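Local coordinates for integron gene cassette protein HFX_CASS3 (Uncultured bacterium, PDB 3FYN), which is of unknown function but belongs to the GNAT family, so it may transfer an acetyl group from acetyl-CoA to a substrate not yet identified, at residues Val34-Val38 with Ala57-Lys62; Pro68-Trp74 with Ile86-Leu90; Glu81-Val87 with Val103-Arg109. All coordinates share one frame; numbering follows the deposited sequence.

Contact 1: residues Val34-Val38 with Ala57-Lys62; sequences VPVLV and AIRAFK
The ring of Phe-61 lies flat against Leu-37. Over one face sits CB of Leu-37, 3.7 Å from the ring centroid and only 8° off the ring normal. This is a CH-pi contact almost over the ring centre. The two methyls of Leu-37 reach the far half of the ring: CD1 comes near Phe-61 CD1 and CD2 near Phe-61 CE1. At the other half, Phe-61 CE2 approaches the carbonyl O of Leu-37 at 3.5 Å. The backbone N of Val-38 meets the ring obliquely, and Val-38 CG2 lies 4.0 Å from Phe-61 CD2. CG of Phe-61 is anti to its carbonyl carbon (chi1 -79°), which sends the ring across to the other helix.

Val-38 uses both branches. Its CG1 touches CB of Ala-57 at 3.9 Å. Its CG2 leans on CG1 of Ile-58, also at 3.9 Å. The small Ala-57 lets the backbones come close here, with CA of Val-38 and CA of Ala-57 5.9 Å apart. Val-34 closes the other end. Its CG2 meets CG of Lys-62, and the two side chains cross at about a right angle. The lysine chain bends at chi3 and carries NZ off from the other helix.

The short axes pass 9.6 Å apart at 121°. Leu-37 and Phe-61 also pack on Ile-73 of strand 71-78. Met-94 of the second subunit packs on Phe-61. The contact joins helices 34-47 and 54-66, the helix pair that follows the first strand and packs, through apolar side chains, on the central sheet, as in the GNAT fold.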
loop_
_atom_site.group_PDB
_atom_site.type_symbol
_atom_site.label_atom_id
_atom_site.label_comp_id
_atom_site.label_asym_id
_atom_site.label_seq_id
_atom_site.Cartn_x
_atom_site.Cartn_y
_atom_site.Cartn_z
ATOM N N VAL A 34 21.232 -1.335 10.584
ATOM C CA VAL A 34 20.074 -1.159 11.461
ATOM C C VAL A 34 20.323 -0.139 12.584
ATOM O O VAL A 34 19.479 0.715 12.838
ATOM C CB VAL A 34 19.546 -2.503 12.017
ATOM C CG1 VAL A 34 18.545 -2.266 13.157
ATOM C CG2 VAL A 34 18.897 -3.313 10.899
ATOM N N PRO A 35 21.485 -0.207 13.251
ATOM C CA PRO A 35 21.683 0.802 14.296
ATOM C C PRO A 35 21.601 2.242 13.780
ATOM O O PRO A 35 21.010 3.090 14.450
ATOM C CB PRO A 35 23.083 0.481 14.826
ATOM C CG PRO A 35 23.205 -1.000 14.625
ATOM C CD PRO A 35 22.510 -1.264 13.306
ATOM N N VAL A 36 22.183 2.518 12.616
ATOM C CA VAL A 36 22.111 3.861 12.049
ATOM C C VAL A 36 20.691 4.198 11.575
ATOM O O VAL A 36 20.215 5.320 11.766
ATOM C CB VAL A 36 23.154 4.065 10.922
ATOM C CG1 VAL A 36 22.799 5.276 10.074
ATOM C CG2 VAL A 36 24.555 4.223 11.516
ATOM N N LEU A 37 20.002 3.224 10.982
ATOM C CA LEU A 37 18.621 3.440 10.554
ATOM C C LEU A 37 17.722 3.798 11.735
ATOM O O LEU A 37 16.872 4.686 11.642
ATOM C CB LEU A 37 18.076 2.205 9.832
ATOM C CG LEU A 37 18.621 2.046 8.409
ATOM C CD1 LEU A 37 18.395 0.620 7.895
ATOM C CD2 LEU A 37 18.000 3.091 7.471
ATOM N N VAL A 38 17.917 3.100 12.846
ATOM C CA VAL A 38 17.145 3.374 14.050
ATOM C C VAL A 38 17.417 4.783 14.587
ATOM O O VAL A 38 16.486 5.486 14.977
ATOM C CB VAL A 38 17.382 2.308 15.133
ATOM C CG1 VAL A 38 16.719 2.718 16.443
ATOM C CG2 VAL A 38 16.829 0.967 14.662
ATOM N N ALA A 57 11.507 -0.037 16.544
ATOM C CA ALA A 57 12.231 0.408 15.361
ATOM C C ALA A 57 13.129 -0.702 14.816
ATOM O O ALA A 57 13.147 -0.961 13.611
ATOM C CB ALA A 57 13.040 1.653 15.673
ATOM N N ILE A 58 13.870 -1.353 15.707
ATOM C CA ILE A 58 14.730 -2.465 15.318
ATOM C C ILE A 58 13.901 -3.551 14.645
ATOM O O ILE A 58 14.247 -4.047 13.567
ATOM C CB ILE A 58 15.468 -3.065 16.538
ATOM C CG1 ILE A 58 16.490 -2.062 17.093
ATOM C CG2 ILE A 58 16.156 -4.368 16.159
ATOM C CD1 ILE A 58 17.143 -2.498 18.390
ATOM N N ARG A 59 12.797 -3.909 15.288
ATOM C CA ARG A 59 11.909 -4.940 14.768
ATOM C C ARG A 59 11.447 -4.618 13.344
ATOM O O ARG A 59 11.489 -5.477 12.456
ATOM C CB ARG A 59 10.706 -5.116 15.707
ATOM C CG ARG A 59 10.012 -6.438 15.593
ATOM C CD ARG A 59 9.184 -6.723 16.850
ATOM N NE ARG A 59 8.273 -5.637 17.210
ATOM C CZ ARG A 59 8.360 -4.906 18.321
ATOM N NH1 ARG A 59 9.322 -5.128 19.206
ATOM N NH2 ARG A 59 7.472 -3.950 18.556
ATOM N N ALA A 60 11.020 -3.379 13.129
ATOM C CA ALA A 60 10.492 -2.964 11.833
ATOM C C ALA A 60 11.552 -3.008 10.735
ATOM O O ALA A 60 11.318 -3.566 9.658
ATOM C CB ALA A 60 9.871 -1.572 11.925
ATOM N N PHE A 61 12.720 -2.430 11.001
ATOM C CA PHE A 61 13.771 -2.412 9.989
ATOM C C PHE A 61 14.244 -3.830 9.682
ATOM O O PHE A 61 14.473 -4.175 8.529
ATOM C CB PHE A 61 14.949 -1.527 10.411
ATOM C CG PHE A 61 14.708 -0.052 10.220
ATOM C CD1 PHE A 61 14.482 0.472 8.957
ATOM C CD2 PHE A 61 14.751 0.815 11.303
ATOM C CE1 PHE A 61 14.268 1.832 8.778
ATOM C CE2 PHE A 61 14.534 2.174 11.135
ATOM C CZ PHE A 61 14.304 2.686 9.865
ATOM N N LYS A 62 14.375 -4.655 10.712
ATOM C CA LYS A 62 14.808 -6.027 10.504
ATOM C C LYS A 62 13.786 -6.821 9.707
ATOM O O LYS A 62 14.153 -7.623 8.858
ATOM C CB LYS A 62 15.113 -6.716 11.833
ATOM C CG LYS A 62 16.469 -6.327 12.402
ATOM C CD LYS A 62 16.627 -6.790 13.840
ATOM C CE LYS A 62 16.699 -8.300 13.956
ATOM N NZ LYS A 62 16.951 -8.716 15.374
#

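Contact 2: residues Pro68-Trp74 with Ile86-Leu90; sequences PDLGRIW and IVLTL
Trp-74 and Leu-88 lie side by side and point the same way. CB of Leu-88 meets the edge of the indole, in its plane, 3.8 Å from Trp-74 CZ3. Ile-86 crosses the tryptophan at a slant on the same sheet face. Its CG2 touches Trp-74 CB at 3.8 Å. CG of Trp-74 is anti to the carbonyl carbon (chi1 -72°), which swings the indole along the sheet toward Leu-88. Helix 117-131 packs on this face through Val-125 and Cys-129.

Strands 71-78 and 81-93 form an antiparallel beta hairpin in the GNAT sheet. Arg-72 pairs with Leu-88, and Trp-74 with Ile-86, each through two backbone hydrogen bonds. With an alanine in place of Trp-74 the indole is gone, which would probably leave a gap beside Leu-88 CB, Ile-86 CG2 and Val-125 of helix 117-131.

On the opposite face Ile-73 CG1 and Val-87 CG2 meet loosely at 4.3 Å. Gly-71 CA comes 3.1 Å from Leu-88 O, where a side chain would clash. CB and CD1 of Leu-90 both lie near the carbonyl O of Asp-69. Leu-90 N donates to Leu-70 O at 3.0 Å, from above the carbonyl plane. One water donates to both Leu-70 O and Leu-90 O.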
loop_
_atom_site.group_PDB
_atom_site.type_symbol
_atom_site.label_atom_id
_atom_site.label_comp_id
_atom_site.label_asym_id
_atom_site.label_seq_id
_atom_site.Cartn_x
_atom_site.Cartn_y
_atom_site.Cartn_z
ATOM N N PRO A 68 12.802 -9.108 1.248
ATOM C CA PRO A 68 12.881 -8.199 0.098
ATOM C C PRO A 68 11.556 -8.038 -0.645
ATOM O O PRO A 68 11.340 -7.005 -1.277
ATOM C CB PRO A 68 13.923 -8.871 -0.802
ATOM C CG PRO A 68 14.788 -9.625 0.146
ATOM C CD PRO A 68 13.875 -10.117 1.228
ATOM N N ASP A 69 10.680 -9.034 -0.562
ATOM C CA ASP A 69 9.370 -8.929 -1.195
ATOM C C ASP A 69 8.572 -7.767 -0.621
ATOM O O ASP A 69 7.678 -7.231 -1.276
ATOM C CB ASP A 69 8.578 -10.227 -1.028
ATOM C CG ASP A 69 9.028 -11.314 -1.982
ATOM O OD1 ASP A 69 9.928 -11.053 -2.810
ATOM O OD2 ASP A 69 8.469 -12.431 -1.905
ATOM N N LEU A 70 8.899 -7.382 0.609
ATOM C CA LEU A 70 8.179 -6.318 1.297
ATOM C C LEU A 70 8.622 -4.933 0.845
ATOM O O LEU A 70 7.879 -3.965 0.974
ATOM C CB LEU A 70 8.357 -6.441 2.812
ATOM C CG LEU A 70 7.716 -7.638 3.522
ATOM C CD1 LEU A 70 8.119 -7.652 4.988
ATOM C CD2 LEU A 70 6.200 -7.627 3.381
ATOM N N GLY A 71 9.835 -4.832 0.318
ATOM C CA GLY A 71 10.348 -3.540 -0.090
ATOM C C GLY A 71 11.846 -3.412 0.079
ATOM O O GLY A 71 12.553 -4.415 0.195
ATOM N N ARG A 72 12.323 -2.172 0.087
ATOM C CA ARG A 72 13.754 -1.893 0.060
ATOM C C ARG A 72 14.051 -0.640 0.859
ATOM O O ARG A 72 13.213 0.246 0.963
ATOM C CB ARG A 72 14.213 -1.645 -1.377
ATOM C CG ARG A 72 13.994 -2.794 -2.338
ATOM C CD ARG A 72 14.983 -3.909 -2.090
ATOM N NE ARG A 72 15.093 -4.778 -3.252
ATOM C CZ ARG A 72 14.198 -5.709 -3.552
ATOM N NH1 ARG A 72 13.140 -5.872 -2.769
ATOM N NH2 ARG A 72 14.357 -6.467 -4.626
ATOM N N ILE A 73 15.269 -0.555 1.385
ATOM C CA ILE A 73 15.711 0.629 2.106
ATOM C C ILE A 73 17.030 1.109 1.510
ATOM O O ILE A 73 17.901 0.302 1.187
ATOM C CB ILE A 73 15.920 0.317 3.600
ATOM C CG1 ILE A 73 14.661 -0.328 4.194
ATOM C CG2 ILE A 73 16.299 1.580 4.368
ATOM C CD1 ILE A 73 14.852 -0.860 5.606
ATOM N N TRP A 74 17.160 2.423 1.348
ATOM C CA TRP A 74 18.419 3.039 0.933
ATOM C C TRP A 74 18.866 4.041 1.987
ATOM O O TRP A 74 18.032 4.680 2.636
ATOM C CB TRP A 74 18.249 3.785 -0.388
ATOM C CG TRP A 74 18.078 2.938 -1.598
ATOM C CD1 TRP A 74 19.054 2.574 -2.488
ATOM C CD2 TRP A 74 16.856 2.393 -2.100
ATOM N NE1 TRP A 74 18.515 1.826 -3.504
ATOM C CE2 TRP A 74 17.168 1.691 -3.286
ATOM C CE3 TRP A 74 15.525 2.418 -1.660
ATOM C CZ2 TRP A 74 16.201 1.029 -4.039
ATOM C CZ3 TRP A 74 14.565 1.759 -2.414
ATOM C CH2 TRP A 74 14.911 1.073 -3.590
ATOM N N ILE A 86 15.593 6.379 2.956
ATOM C CA ILE A 86 14.307 6.313 2.278
ATOM C C ILE A 86 13.861 4.865 2.210
ATOM O O ILE A 86 14.672 3.958 1.986
ATOM C CB ILE A 86 14.377 6.969 0.872
ATOM C CG1 ILE A 86 12.984 7.095 0.247
ATOM C CG2 ILE A 86 15.346 6.221 -0.044
ATOM C CD1 ILE A 86 12.937 8.088 -0.906
ATOM N N VAL A 87 12.567 4.651 2.423
ATOM C CA VAL A 87 12.008 3.315 2.468
ATOM C C VAL A 87 10.960 3.145 1.384
ATOM O O VAL A 87 10.032 3.942 1.280
ATOM C CB VAL A 87 11.349 3.036 3.836
ATOM C CG1 VAL A 87 10.755 1.646 3.853
ATOM C CG2 VAL A 87 12.372 3.199 4.951
ATOM N N LEU A 88 11.122 2.103 0.579
ATOM C CA LEU A 88 10.130 1.708 -0.415
ATOM C C LEU A 88 9.391 0.473 0.085
ATOM O O LEU A 88 10.012 -0.532 0.429
ATOM C CB LEU A 88 10.833 1.372 -1.737
ATOM C CG LEU A 88 10.002 0.656 -2.806
ATOM C CD1 LEU A 88 8.946 1.586 -3.399
ATOM C CD2 LEU A 88 10.903 0.116 -3.902
ATOM N N THR A 89 8.064 0.535 0.136
ATOM C CA THR A 89 7.297 -0.673 0.425
ATOM C C THR A 89 6.446 -1.048 -0.777
ATOM O O THR A 89 6.087 -0.188 -1.581
ATOM C CB THR A 89 6.438 -0.539 1.691
ATOM O OG1 THR A 89 5.532 0.559 1.541
ATOM C CG2 THR A 89 7.328 -0.296 2.899
ATOM N N LEU A 90 6.152 -2.339 -0.897
ATOM C CA LEU A 90 5.516 -2.895 -2.086
ATOM C C LEU A 90 4.200 -3.571 -1.746
ATOM O O LEU A 90 4.074 -4.204 -0.701
ATOM C CB LEU A 90 6.449 -3.912 -2.744
ATOM C CG LEU A 90 7.777 -3.330 -3.231
ATOM C CD1 LEU A 90 8.722 -4.431 -3.687
ATOM C CD2 LEU A 90 7.536 -2.323 -4.344
HETATM O O HOH W 1 5.299 -4.277 1.635
#

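Contact 3: residues Glu81-Val87 with Val103-Arg109; sequences ESVGYIV and VDDFFVR. With MG (magnesium ion), chain B.
Tyr-85 takes the rarer first torsion, with CG between the backbone N and the carbonyl carbon (chi1 72°), and this brings its ring across to Phe-107. The two segments are neighbouring strands of an antiparallel beta hairpin in the GNAT sheet. CE1 of Tyr-85 lies 3.8 Å from CB of Phe-107, and the two side chains cross at a slant. Phe-106 has CG anti to its backbone N (chi1 -178°). That sets one ring face under CD1 of Ile-86, a CH-pi contact 4.0 Å from the centroid and offset toward the rim. The same methyl touches CG1 of Val-103. The carbonyl O of Tyr-85 lies at the edge of the Phe-106 ring, in its plane.

Tyr-85 and Phe-107 are a hydrogen-bonded pair. Val-83 and Gly-84 form a classic beta bulge opposite Ile-76. Gly-84 CA is 3.0 Å from Phe-107 O, and a CB at this position would run into that oxygen. Leu-122 of helix 117-131 packs on Ile-86 and Phe-106. Met-41 of helix 34-47 packs on Tyr-85, on the other face.

At one end Arg-109 N bonds Val-83 O at 2.8 Å and nearly straight. The extended arginine then passes along Val-83 to Glu-81. NH1 of Arg-109 forms a salt bridge with Glu-81 OE2 at 3.4 Å, and the hydrogen bond within it is weak; the charged planes are 42° apart. NE of Arg-109 makes a salt bridge to Glu-43.

At the other end, Asp-104 OD2 accepts from Met-94 N of the second subunit. One water links the hydroxyl of Tyr-85 to OD2 of Asp-105. OD1 of Asp-105 binds the magnesium ion at 2.2 Å, and five waters complete its shell.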
loop_
_atom_site.group_PDB
_atom_site.type_symbol
_atom_site.label_atom_id
_atom_site.label_comp_id
_atom_site.label_asym_id
_atom_site.label_seq_id
_atom_site.Cartn_x
_atom_site.Cartn_y
_atom_site.Cartn_z
ATOM N N GLU A 81 29.292 9.721 6.771
ATOM C CA GLU A 81 28.049 9.591 7.517
ATOM C C GLU A 81 26.851 9.315 6.628
ATOM O O GLU A 81 26.763 9.807 5.505
ATOM C CB GLU A 81 27.766 10.877 8.290
ATOM C CG GLU A 81 28.184 10.862 9.741
ATOM C CD GLU A 81 27.563 12.006 10.509
ATOM O OE1 GLU A 81 27.417 13.101 9.923
ATOM O OE2 GLU A 81 27.214 11.812 11.691
ATOM N N SER A 82 25.914 8.540 7.151
ATOM C CA SER A 82 24.587 8.496 6.570
ATOM C C SER A 82 23.836 9.672 7.168
ATOM O O SER A 82 23.796 9.832 8.390
ATOM C CB SER A 82 23.888 7.183 6.912
ATOM O OG SER A 82 24.543 6.097 6.288
ATOM N N VAL A 83 23.259 10.502 6.307
ATOM C CA VAL A 83 22.545 11.690 6.761
ATOM C C VAL A 83 21.055 11.617 6.443
ATOM O O VAL A 83 20.322 12.582 6.641
ATOM C CB VAL A 83 23.131 12.976 6.146
ATOM C CG1 VAL A 83 24.580 13.156 6.578
ATOM C CG2 VAL A 83 23.012 12.960 4.625
ATOM N N GLY A 84 20.611 10.471 5.946
ATOM C CA GLY A 84 19.207 10.286 5.643
ATOM C C GLY A 84 18.914 8.878 5.181
ATOM O O GLY A 84 19.820 8.058 5.035
ATOM N N TYR A 85 17.635 8.589 4.962
ATOM C CA TYR A 85 17.246 7.296 4.429
ATOM C C TYR A 85 15.894 7.386 3.758
ATOM O O TYR A 85 15.146 8.351 3.946
ATOM C CB TYR A 85 17.230 6.221 5.535
ATOM C CG TYR A 85 16.083 6.344 6.513
ATOM C CD1 TYR A 85 16.114 7.285 7.536
ATOM C CD2 TYR A 85 14.960 5.527 6.405
ATOM C CE1 TYR A 85 15.064 7.404 8.432
ATOM C CE2 TYR A 85 13.909 5.634 7.297
ATOM C CZ TYR A 85 13.965 6.575 8.305
ATOM O OH TYR A 85 12.923 6.691 9.189
ATOM N N ILE A 86 15.593 6.379 2.956
ATOM C CA ILE A 86 14.307 6.313 2.278
ATOM C C ILE A 86 13.861 4.865 2.210
ATOM O O ILE A 86 14.672 3.958 1.986
ATOM C CB ILE A 86 14.377 6.969 0.872
ATOM C CG1 ILE A 86 12.984 7.095 0.247
ATOM C CG2 ILE A 86 15.346 6.221 -0.044
ATOM C CD1 ILE A 86 12.937 8.088 -0.906
ATOM N N VAL A 87 12.567 4.651 2.423
ATOM C CA VAL A 87 12.008 3.315 2.468
ATOM C C VAL A 87 10.960 3.145 1.384
ATOM O O VAL A 87 10.032 3.942 1.280
ATOM C CB VAL A 87 11.349 3.036 3.836
ATOM C CG1 VAL A 87 10.755 1.646 3.853
ATOM C CG2 VAL A 87 12.372 3.199 4.951
ATOM N N VAL A 103 6.614 5.370 -1.197
ATOM C CA VAL A 103 7.695 5.991 -0.444
ATOM C C VAL A 103 7.167 6.069 0.985
ATOM O O VAL A 103 6.465 7.007 1.361
ATOM C CB VAL A 103 8.071 7.385 -0.985
ATOM C CG1 VAL A 103 9.230 7.967 -0.185
ATOM C CG2 VAL A 103 8.439 7.291 -2.464
ATOM N N ASP A 104 7.475 5.035 1.755
ATOM C CA ASP A 104 6.814 4.786 3.028
ATOM C C ASP A 104 7.369 5.652 4.150
ATOM O O ASP A 104 6.637 6.048 5.048
ATOM C CB ASP A 104 6.931 3.307 3.387
ATOM C CG ASP A 104 6.067 2.924 4.566
ATOM O OD1 ASP A 104 4.860 3.248 4.561
ATOM O OD2 ASP A 104 6.602 2.293 5.495
ATOM N N ASP A 105 8.664 5.935 4.095
ATOM C CA ASP A 105 9.282 6.887 5.010
ATOM C C ASP A 105 10.463 7.515 4.289
ATOM O O ASP A 105 11.067 6.897 3.416
ATOM C CB ASP A 105 9.737 6.219 6.310
ATOM C CG ASP A 105 8.776 6.475 7.463
ATOM O OD1 ASP A 105 8.000 7.451 7.374
ATOM O OD2 ASP A 105 8.801 5.721 8.457
ATOM N N PHE A 106 10.782 8.747 4.655
ATOM C CA PHE A 106 11.755 9.529 3.912
ATOM C C PHE A 106 12.244 10.626 4.835
ATOM O O PHE A 106 11.470 11.478 5.271
ATOM C CB PHE A 106 11.069 10.101 2.666
ATOM C CG PHE A 106 11.964 10.902 1.763
ATOM C CD1 PHE A 106 13.338 10.724 1.762
ATOM C CD2 PHE A 106 11.410 11.809 0.869
ATOM C CE1 PHE A 106 14.140 11.456 0.905
ATOM C CE2 PHE A 106 12.206 12.540 0.013
ATOM C CZ PHE A 106 13.572 12.365 0.031
ATOM N N PHE A 107 13.534 10.593 5.147
ATOM C CA PHE A 107 14.116 11.548 6.079
ATOM C C PHE A 107 15.503 11.965 5.631
ATOM O O PHE A 107 16.347 11.123 5.318
ATOM C CB PHE A 107 14.195 10.937 7.480
ATOM C CG PHE A 107 14.879 11.817 8.503
ATOM C CD1 PHE A 107 14.297 13.005 8.919
ATOM C CD2 PHE A 107 16.094 11.439 9.067
ATOM C CE1 PHE A 107 14.912 13.808 9.876
ATOM C CE2 PHE A 107 16.715 12.242 10.019
ATOM C CZ PHE A 107 16.122 13.423 10.422
ATOM N N VAL A 108 15.726 13.273 5.600
ATOM C CA VAL A 108 17.060 13.830 5.438
ATOM C C VAL A 108 17.311 14.738 6.639
ATOM O O VAL A 108 16.462 15.560 6.969
ATOM C CB VAL A 108 17.170 14.653 4.142
ATOM C CG1 VAL A 108 18.529 15.347 4.058
ATOM C CG2 VAL A 108 16.941 13.762 2.929
ATOM N N ARG A 109 18.455 14.579 7.302
ATOM C CA ARG A 109 18.789 15.414 8.451
ATOM C C ARG A 109 18.682 16.886 8.073
ATOM O O ARG A 109 19.038 17.268 6.963
ATOM C CB ARG A 109 20.210 15.115 8.935
ATOM C CG ARG A 109 20.313 13.900 9.833
ATOM C CD ARG A 109 21.751 13.623 10.237
ATOM N NE ARG A 109 21.817 12.643 11.316
ATOM C CZ ARG A 109 22.853 11.843 11.549
ATOM N NH1 ARG A 109 23.926 11.895 10.767
ATOM N NH2 ARG A 109 22.810 10.981 12.562
HETATM MG MG MG B . 6.127 7.978 8.459
HETATM O O HOH W 2 25.023 14.854 9.586
HETATM O O HOH W 3 11.199 4.616 8.867
HETATM O O HOH W 4 6.633 6.124 9.816
HETATM O O HOH W 5 7.284 9.388 9.985
HETATM O O HOH W 6 4.110 8.453 9.367
HETATM O O HOH W 7 5.187 6.674 6.850
HETATM O O HOH W 8 5.796 9.841 6.990
#

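Overall arrangement
Contact 1 comes first along the chain and closes before the other two open. Contact 2 opens next, and contact 3 begins on strand 81-93, where contact 2 ends. Both share Ile-86 and Val-87 on that strand, which sits between strands 71-78 and 98-108 in one mixed sheet. The contact centres are about 12 to 13 Å apart. Phe-61 CD1 reaches Ile-73 CD1 of contact 2 at 3.6 Å, and Leu-37 CD2 meets Tyr-85 CB of contact 3 at 3.8 Å. The helices of contact 1 thus share a core with the Ile-73 and Tyr-85 face of the sheet; the Trp-74 face packs on helix 117-131. Each contact touches the second subunit, so all three reach the interface between subunits.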